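Local coordinates for trypsin-resistant surface T6 protein (Streptococcus pyogenes serotype M6, PDB 4P0D) that probably forms the repeating shaft subunit of a cell-wall-anchored pilus, as the T6 backbone pilin and surface antigen of this serotype, at residues K11-E16 with G138-A143; A93-A98 with P111-A116; P19-Y24 with A98-A103. The protein carries 1 engineered substitution. One frame throughout, in Å; residues are numbered along the deposited sequence.

Contact 1: residues K11-E16 with G138-A143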
loop_
_atom_site.group_PDB
_atom_site.type_symbol
_atom_site.label_atom_id
_atom_site.label_comp_id
_atom_site.label_asym_id
_atom_site.label_seq_id
_atom_site.Cartn_x
_atom_site.Cartn_y
_atom_site.Cartn_z
ATOM N N LYS A 11 33.204 12.017 -16.742
ATOM C CA LYS A 11 32.180 11.139 -17.271
ATOM C C LYS A 11 31.553 10.273 -16.184
ATOM O O LYS A 11 32.229 9.761 -15.292
ATOM C CB LYS A 11 32.789 10.278 -18.372
ATOM C CG LYS A 11 31.853 9.240 -18.973
ATOM C CD LYS A 11 32.526 8.560 -20.155
ATOM C CE LYS A 11 31.665 7.466 -20.757
ATOM N NZ LYS A 11 32.172 7.127 -22.118
ATOM N N ILE A 12 30.243 10.118 -16.275
ATOM C CA ILE A 12 29.506 9.255 -15.382
ATOM C C ILE A 12 28.809 8.193 -16.237
ATOM O O ILE A 12 28.147 8.526 -17.221
ATOM C CB ILE A 12 28.472 10.041 -14.562
ATOM C CG1 ILE A 12 29.179 11.114 -13.722
ATOM C CG2 ILE A 12 27.715 9.095 -13.628
ATOM C CD1 ILE A 12 28.247 12.171 -13.154
ATOM N N THR A 13 28.999 6.924 -15.895
ATOM C CA THR A 13 28.263 5.829 -16.547
ATOM C C THR A 13 27.240 5.182 -15.601
ATOM O O THR A 13 27.144 5.547 -14.420
ATOM C CB THR A 13 29.213 4.741 -17.062
ATOM O OG1 THR A 13 29.953 4.236 -15.957
ATOM C CG2 THR A 13 30.158 5.300 -18.098
ATOM N N ASN A 14 26.470 4.234 -16.133
ATOM C CA ASN A 14 25.450 3.516 -15.365
ATOM C C ASN A 14 24.354 4.417 -14.827
ATOM O O ASN A 14 23.862 4.225 -13.707
ATOM C CB ASN A 14 26.066 2.692 -14.211
ATOM C CG ASN A 14 25.139 1.584 -13.731
ATOM O OD1 ASN A 14 24.466 0.949 -14.549
ATOM N ND2 ASN A 14 25.078 1.356 -12.414
ATOM N N ILE A 15 23.922 5.371 -15.647
ATOM C CA ILE A 15 22.859 6.279 -15.274
ATOM C C ILE A 15 21.525 5.677 -15.709
ATOM O O ILE A 15 21.237 5.561 -16.906
ATOM C CB ILE A 15 23.048 7.672 -15.906
ATOM C CG1 ILE A 15 24.412 8.242 -15.514
ATOM C CG2 ILE A 15 21.943 8.624 -15.450
ATOM C CD1 ILE A 15 24.660 9.665 -15.969
ATOM N N GLU A 16 20.724 5.277 -14.724
ATOM C CA GLU A 16 19.434 4.662 -14.966
ATOM C C GLU A 16 18.330 5.568 -14.460
ATOM O O GLU A 16 18.515 6.333 -13.517
ATOM C CB GLU A 16 19.364 3.324 -14.235
ATOM C CG GLU A 16 20.239 2.218 -14.807
ATOM C CD GLU A 16 20.395 1.054 -13.823
ATOM O OE1 GLU A 16 21.052 1.200 -12.761
ATOM O OE2 GLU A 16 19.847 -0.009 -14.104
ATOM N N GLY A 138 41.154 13.304 -17.426
ATOM C CA GLY A 138 39.770 13.281 -17.006
ATOM C C GLY A 138 39.496 12.160 -15.998
ATOM O O GLY A 138 40.405 11.613 -15.363
ATOM N N GLN A 139 38.223 11.832 -15.848
ATOM C CA GLN A 139 37.829 10.796 -14.917
ATOM C C GLN A 139 36.505 10.224 -15.369
ATOM O O GLN A 139 35.647 10.949 -15.839
ATOM C CB GLN A 139 37.705 11.339 -13.479
ATOM C CG GLN A 139 37.631 10.230 -12.432
ATOM C CD GLN A 139 37.634 10.714 -10.987
ATOM O OE1 GLN A 139 37.717 11.908 -10.694
ATOM N NE2 GLN A 139 37.537 9.756 -10.062
ATOM N N THR A 140 36.366 8.915 -15.226
ATOM C CA THR A 140 35.106 8.216 -15.464
ATOM C C THR A 140 34.719 7.490 -14.188
ATOM O O THR A 140 35.545 6.767 -13.615
ATOM C CB THR A 140 35.256 7.208 -16.602
ATOM O OG1 THR A 140 35.768 7.890 -17.756
ATOM C CG2 THR A 140 33.917 6.548 -16.938
ATOM N N SER A 141 33.480 7.690 -13.737
ATOM C CA SER A 141 32.966 7.004 -12.556
ATOM C C SER A 141 31.660 6.288 -12.867
ATOM O O SER A 141 30.824 6.810 -13.574
ATOM C CB SER A 141 32.743 7.982 -11.408
ATOM O OG SER A 141 33.944 8.683 -11.153
ATOM N N VAL A 142 31.499 5.101 -12.302
ATOM C CA VAL A 142 30.251 4.333 -12.401
ATOM C C VAL A 142 29.272 4.784 -11.310
ATOM O O VAL A 142 29.552 4.689 -10.104
ATOM C CB VAL A 142 30.547 2.830 -12.285
ATOM C CG1 VAL A 142 29.270 2.000 -12.391
ATOM C CG2 VAL A 142 31.545 2.414 -13.368
ATOM N N ALA A 143 28.129 5.297 -11.730
ATOM C CA ALA A 143 27.133 5.740 -10.799
ATOM C C ALA A 143 26.625 4.527 -10.048
ATOM O O ALA A 143 26.614 3.404 -10.592
ATOM C CB ALA A 143 26.004 6.451 -11.499
#
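The amide of N14 is the one flat side-chain group that bonds across to G138-A143, and it does so within its own plane: ND2 donates to O of A143 over 3.1 Å, with the acceptor only 7° out of the amide plane. The carbonyl receives it less ideally, the donor being tilted 32° from the carbonyl plane. N14 lies just past the end of its strand with both backbone angles positive; with CG trans to the backbone N (chi1 -160°), the amide swings back toward the last residue of the partner segment, while CB rests on CG1 of V142. Behind it the main chains follow the alternating pattern of parallel strands. K11 N bonds to O of Q139, K11 O takes N of S141, T13 N goes to O of S141, and T13 O receives N of A143 at 2.9 Å.

The side chains divide between two faces. On one, the extended K11 chain runs beside T140, its CG 4.0 Å from CG2 of T140, and OG1 of T13 sits 3.5 Å from CG2 of V142; T13 also touches T85, a residue of the calcium site. On the other, CG2 of I12 packs 3.8 Å from CB of A143, and S141 reaches strand 108-116. Strand 7-13 thus takes 139-155 as a parallel neighbour on one side and 86-91 as an antiparallel neighbour on the other. Parallel pairing of an early strand with a late one is known from Ig-like folds; here it joins strand 7-13 to strand 139-155, which runs on to pair with 171-179.

Contact 2: residues A93-A98 with P111-A116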
loop_
_atom_site.group_PDB
_atom_site.type_symbol
_atom_site.label_atom_id
_atom_site.label_comp_id
_atom_site.label_asym_id
_atom_site.label_seq_id
_atom_site.Cartn_x
_atom_site.Cartn_y
_atom_site.Cartn_z
ATOM N N ALA A 93 42.257 22.036 -14.375
ATOM C CA ALA A 93 42.206 21.122 -13.258
ATOM C C ALA A 93 41.191 21.668 -12.265
ATOM O O ALA A 93 41.139 22.873 -12.014
ATOM C CB ALA A 93 43.573 20.965 -12.605
ATOM N N SER A 94 40.337 20.774 -11.778
ATOM C CA SER A 94 39.207 21.134 -10.944
ATOM C C SER A 94 38.595 19.885 -10.341
ATOM O O SER A 94 38.803 18.774 -10.841
ATOM C CB SER A 94 38.169 21.912 -11.749
ATOM O OG SER A 94 38.051 21.378 -13.051
ATOM N N VAL A 95 37.851 20.087 -9.254
ATOM C CA VAL A 95 37.285 18.998 -8.453
ATOM C C VAL A 95 35.805 19.285 -8.272
ATOM O O VAL A 95 35.435 20.406 -7.936
ATOM C CB VAL A 95 37.970 18.930 -7.075
ATOM C CG1 VAL A 95 37.602 17.645 -6.345
ATOM C CG2 VAL A 95 39.481 19.041 -7.234
ATOM N N TYR A 96 34.974 18.275 -8.505
ATOM C CA TYR A 96 33.516 18.404 -8.455
ATOM C C TYR A 96 32.845 17.314 -7.614
ATOM O O TYR A 96 33.325 16.203 -7.509
ATOM C CB TYR A 96 32.911 18.313 -9.872
ATOM C CG TYR A 96 33.323 19.403 -10.832
ATOM C CD1 TYR A 96 34.520 19.322 -11.532
ATOM C CD2 TYR A 96 32.506 20.516 -11.044
ATOM C CE1 TYR A 96 34.898 20.318 -12.406
ATOM C CE2 TYR A 96 32.877 21.515 -11.924
ATOM C CZ TYR A 96 34.074 21.403 -12.599
ATOM O OH TYR A 96 34.447 22.390 -13.466
ATOM N N ILE A 97 31.700 17.651 -7.048
ATOM C CA ILE A 97 30.762 16.653 -6.542
ATOM C C ILE A 97 29.618 16.608 -7.533
ATOM O O ILE A 97 29.051 17.644 -7.852
ATOM C CB ILE A 97 30.206 17.060 -5.167
ATOM C CG1 ILE A 97 31.328 17.065 -4.122
ATOM C CG2 ILE A 97 29.074 16.125 -4.733
ATOM C CD1 ILE A 97 32.042 15.742 -3.947
ATOM N N ALA A 98 29.278 15.413 -8.013
ATOM C CA ALA A 98 28.103 15.247 -8.853
ATOM C C ALA A 98 26.977 14.641 -8.027
ATOM O O ALA A 98 27.196 13.669 -7.302
ATOM C CB ALA A 98 28.441 14.374 -10.050
ATOM N N PRO A 111 26.396 10.056 -3.953
ATOM C CA PRO A 111 27.183 11.189 -4.504
ATOM C C PRO A 111 28.428 10.718 -5.261
ATOM O O PRO A 111 28.917 9.633 -4.998
ATOM C CB PRO A 111 27.615 11.964 -3.267
ATOM C CG PRO A 111 26.901 11.372 -2.110
ATOM C CD PRO A 111 26.466 9.996 -2.483
ATOM N N ILE A 112 28.931 11.520 -6.186
ATOM C CA ILE A 112 30.142 11.174 -6.932
ATOM C C ILE A 112 31.151 12.311 -6.852
ATOM O O ILE A 112 30.789 13.482 -6.959
ATOM C CB ILE A 112 29.858 10.846 -8.411
ATOM C CG1 ILE A 112 28.800 9.747 -8.531
ATOM C CG2 ILE A 112 31.142 10.384 -9.102
ATOM C CD1 ILE A 112 28.315 9.516 -9.954
ATOM N N LEU A 113 32.407 11.946 -6.601
ATOM C CA LEU A 113 33.521 12.879 -6.690
ATOM C C LEU A 113 34.253 12.715 -8.018
ATOM O O LEU A 113 34.757 11.635 -8.330
ATOM C CB LEU A 113 34.513 12.652 -5.555
ATOM C CG LEU A 113 35.792 13.491 -5.620
ATOM C CD1 LEU A 113 35.529 14.922 -5.195
ATOM C CD2 LEU A 113 36.852 12.845 -4.738
ATOM N N LEU A 114 34.339 13.805 -8.771
ATOM C CA LEU A 114 35.049 13.812 -10.033
ATOM C C LEU A 114 36.097 14.916 -10.037
ATOM O O LEU A 114 35.872 16.011 -9.515
ATOM C CB LEU A 114 34.091 14.031 -11.200
ATOM C CG LEU A 114 33.075 12.903 -11.426
ATOM C CD1 LEU A 114 31.952 13.386 -12.325
ATOM C CD2 LEU A 114 33.709 11.652 -12.017
ATOM N N ALA A 115 37.227 14.635 -10.655
ATOM C CA ALA A 115 38.304 15.624 -10.727
ATOM C C ALA A 115 39.032 15.524 -12.057
ATOM O O ALA A 115 39.244 14.419 -12.545
ATOM C CB ALA A 115 39.282 15.408 -9.582
ATOM N N ALA A 116 39.385 16.676 -12.646
ATOM C CA ALA A 116 40.361 16.716 -13.737
ATOM C C ALA A 116 41.715 17.080 -13.136
ATOM O O ALA A 116 41.834 18.080 -12.407
ATOM C CB ALA A 116 39.955 17.700 -14.808
#
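L113 meets V95 and I97 through a single methyl, each pair of side chains set at a slant. Its CD1 lies 3.6 Å from CG1 of V95 and 3.8 Å from CD1 of I97, and it also rests 3.4 Å from O of Y96, the residue between them. At chi1 175° CG of L113 points away from its own backbone N, and the side chain leans across the strand boundary, bridging two residues of 93-98. A115 continues this face, its CB 4.3 Å from CG1 of V95.

The opposite face carries Y96, A98, I112 and L114. CB of A98 faces CB of I112 at 4.1 Å and also approaches CD1 of L114. The Y96 ring presents its edge to O of L114, which lies near the ring plane 4.1 Å from CD1; the ring itself packs edge-to-face with Y88.

Three reciprocal pairs of backbone bonds hold the register, joining S94 with A116, Y96 with L114 and A98 with I112. Between them V95 with A115 and I97 with L113 form the non-hydrogen-bonded pairs. The whole is a buried antiparallel beta hairpin, formed by strands 94-101 and 108-116 within the Ig-like N-terminal domain.

Contact 3: residues P19-Y24 with A98-A103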
loop_
_atom_site.group_PDB
_atom_site.type_symbol
_atom_site.label_atom_id
_atom_site.label_comp_id
_atom_site.label_asym_id
_atom_site.label_seq_id
_atom_site.Cartn_x
_atom_site.Cartn_y
_atom_site.Cartn_z
ATOM N N PRO A 19 17.829 10.631 -14.346
ATOM C CA PRO A 19 17.903 11.684 -13.338
ATOM C C PRO A 19 18.451 12.997 -13.912
ATOM O O PRO A 19 18.925 13.040 -15.033
ATOM C CB PRO A 19 18.885 11.111 -12.329
ATOM C CG PRO A 19 19.835 10.332 -13.185
ATOM C CD PRO A 19 18.978 9.711 -14.257
ATOM N N THR A 20 18.369 14.052 -13.117
ATOM C CA THR A 20 19.073 15.293 -13.351
ATOM C C THR A 20 20.466 15.119 -12.789
ATOM O O THR A 20 20.648 14.542 -11.708
ATOM C CB THR A 20 18.364 16.430 -12.593
ATOM O OG1 THR A 20 17.057 16.589 -13.138
ATOM C CG2 THR A 20 19.111 17.712 -12.690
ATOM N N VAL A 21 21.458 15.598 -13.519
ATOM C CA VAL A 21 22.829 15.564 -13.052
ATOM C C VAL A 21 23.315 17.014 -12.882
ATOM O O VAL A 21 23.262 17.825 -13.829
ATOM C CB VAL A 21 23.743 14.795 -14.028
ATOM C CG1 VAL A 21 25.159 14.747 -13.493
ATOM C CG2 VAL A 21 23.205 13.387 -14.258
ATOM N N THR A 22 23.760 17.322 -11.671
ATOM C CA THR A 22 24.328 18.608 -11.336
ATOM C C THR A 22 25.745 18.414 -10.806
ATOM O O THR A 22 25.971 17.595 -9.915
ATOM C CB THR A 22 23.494 19.323 -10.273
ATOM O OG1 THR A 22 22.096 19.241 -10.599
ATOM C CG2 THR A 22 23.921 20.789 -10.173
ATOM N N LEU A 23 26.693 19.173 -11.347
ATOM C CA LEU A 23 28.071 19.141 -10.891
ATOM C C LEU A 23 28.344 20.427 -10.096
ATOM O O LEU A 23 28.029 21.529 -10.558
ATOM C CB LEU A 23 29.037 19.007 -12.068
ATOM C CG LEU A 23 29.575 17.600 -12.330
ATOM C CD1 LEU A 23 28.454 16.611 -12.648
ATOM C CD2 LEU A 23 30.596 17.641 -13.465
ATOM N N TYR A 24 28.895 20.272 -8.896
ATOM C CA TYR A 24 29.210 21.420 -8.046
ATOM C C TYR A 24 30.698 21.515 -7.900
ATOM O O TYR A 24 31.327 20.601 -7.372
ATOM C CB TYR A 24 28.584 21.240 -6.670
ATOM C CG TYR A 24 27.087 21.061 -6.703
ATOM C CD1 TYR A 24 26.245 22.155 -6.715
ATOM C CD2 TYR A 24 26.509 19.786 -6.700
ATOM C CE1 TYR A 24 24.870 22.008 -6.734
ATOM C CE2 TYR A 24 25.137 19.627 -6.729
ATOM C CZ TYR A 24 24.312 20.747 -6.741
ATOM O OH TYR A 24 22.916 20.622 -6.762
ATOM N N ALA A 98 29.278 15.413 -8.013
ATOM C CA ALA A 98 28.103 15.247 -8.853
ATOM C C ALA A 98 26.977 14.641 -8.027
ATOM O O ALA A 98 27.196 13.669 -7.302
ATOM C CB ALA A 98 28.441 14.374 -10.050
ATOM N N LEU A 99 25.796 15.247 -8.108
ATOM C CA LEU A 99 24.571 14.677 -7.558
ATOM C C LEU A 99 23.578 14.327 -8.682
ATOM O O LEU A 99 23.286 15.157 -9.577
ATOM C CB LEU A 99 23.899 15.621 -6.554
ATOM C CG LEU A 99 24.744 16.005 -5.324
ATOM C CD1 LEU A 99 23.977 16.999 -4.454
ATOM C CD2 LEU A 99 25.162 14.787 -4.504
ATOM N N LEU A 100 23.060 13.102 -8.605
ATOM C CA LEU A 100 22.037 12.614 -9.529
ATOM C C LEU A 100 20.711 12.526 -8.763
ATOM O O LEU A 100 20.606 11.767 -7.777
ATOM C CB LEU A 100 22.434 11.248 -10.101
ATOM C CG LEU A 100 23.724 11.200 -10.944
ATOM C CD1 LEU A 100 24.951 10.890 -10.090
ATOM C CD2 LEU A 100 23.616 10.146 -12.036
ATOM N N THR A 101 19.728 13.317 -9.191
ATOM C CA THR A 101 18.466 13.494 -8.454
ATOM C C THR A 101 17.288 13.309 -9.387
ATOM O O THR A 101 17.448 13.312 -10.602
ATOM C CB THR A 101 18.330 14.916 -7.866
ATOM O OG1 THR A 101 18.518 15.877 -8.906
ATOM C CG2 THR A 101 19.335 15.157 -6.793
ATOM N N GLY A 102 16.109 13.106 -8.798
ATOM C CA GLY A 102 14.856 13.054 -9.534
ATOM C C GLY A 102 14.669 11.968 -10.588
ATOM O O GLY A 102 13.886 12.157 -11.505
ATOM N N ALA A 103 15.376 10.848 -10.481
ATOM C CA ALA A 103 15.181 9.730 -11.421
ATOM C C ALA A 103 13.706 9.368 -11.443
ATOM O O ALA A 103 13.068 9.249 -10.384
ATOM C CB ALA A 103 16.022 8.521 -11.025
HETATM O O HOH W 1 21.096 16.904 -9.136
#
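Strand 94-101 is an inner strand of the Ig-like N-terminal domain, and its pairing with strand 20-31 brings T20 against T101 and T22 against L99 as antiparallel hydrogen-bonded pairs. Each pair exchanges two backbone bonds, the straightest being T22 N to O of L99 (N-H...O angle 171°).

On the face of the two hydrogen-bonded pairs, a water connects the strands. It donates to O of L99 over 2.8 Å and also bonds to OG1 of T22 at 2.9 Å and OG1 of T101 at 2.8 Å. At chi1 53° OG1 of T101 sits between the backbone N and the carbonyl carbon, which places it beside the water. Farther along, the Y24 ring brings CE2 to 3.7 Å from CD1 of L99, the two side chains crossing nearly at right angles; helix 56-68 meets both.

The other face is apolar. L100 runs alongside V21 and P19, its CD2 4.0 Å from CG2 of V21 and equally far from CG of P19. CD1 of L23 presses to 3.4 Å of CB of A98, tighter than usual, and the leucine's chi1 of -100° lies away from a staggered value.

O of L99 therefore accepts both a backbone N-H and a water proton, and the water ties two threonine hydroxyls to it. On the T22 and T101 face, polar groups are joined through the water, beside the apolar L99 and Y24 contact, whereas the V21 and L23 face relies on close hydrocarbon packing.

How the contacts relate
All three contacts belong to the N-terminal Ig-like domain. Contact 2 is almost wholly core, with P111 and L113 partly exposed; contacts 1 and 3 are only partly buried and add polar side-chain bonds, an asparagine amide in one and a threonine-bound water in the other. Contacts 2 and 3 use opposite edges of strand 94-101 and share A98, while O of I97 probably accepts a hydrogen bond from N of Y24. Contact 1 meets contact 2 where strands 108-116 and 139-155 adjoin, OE1 of Q139 bonding to N of A115. I12 of contact 1 touches contact 3 in the interior, its CD1 packing on A98 and V21. Contact 1 alone pairs its strands in parallel.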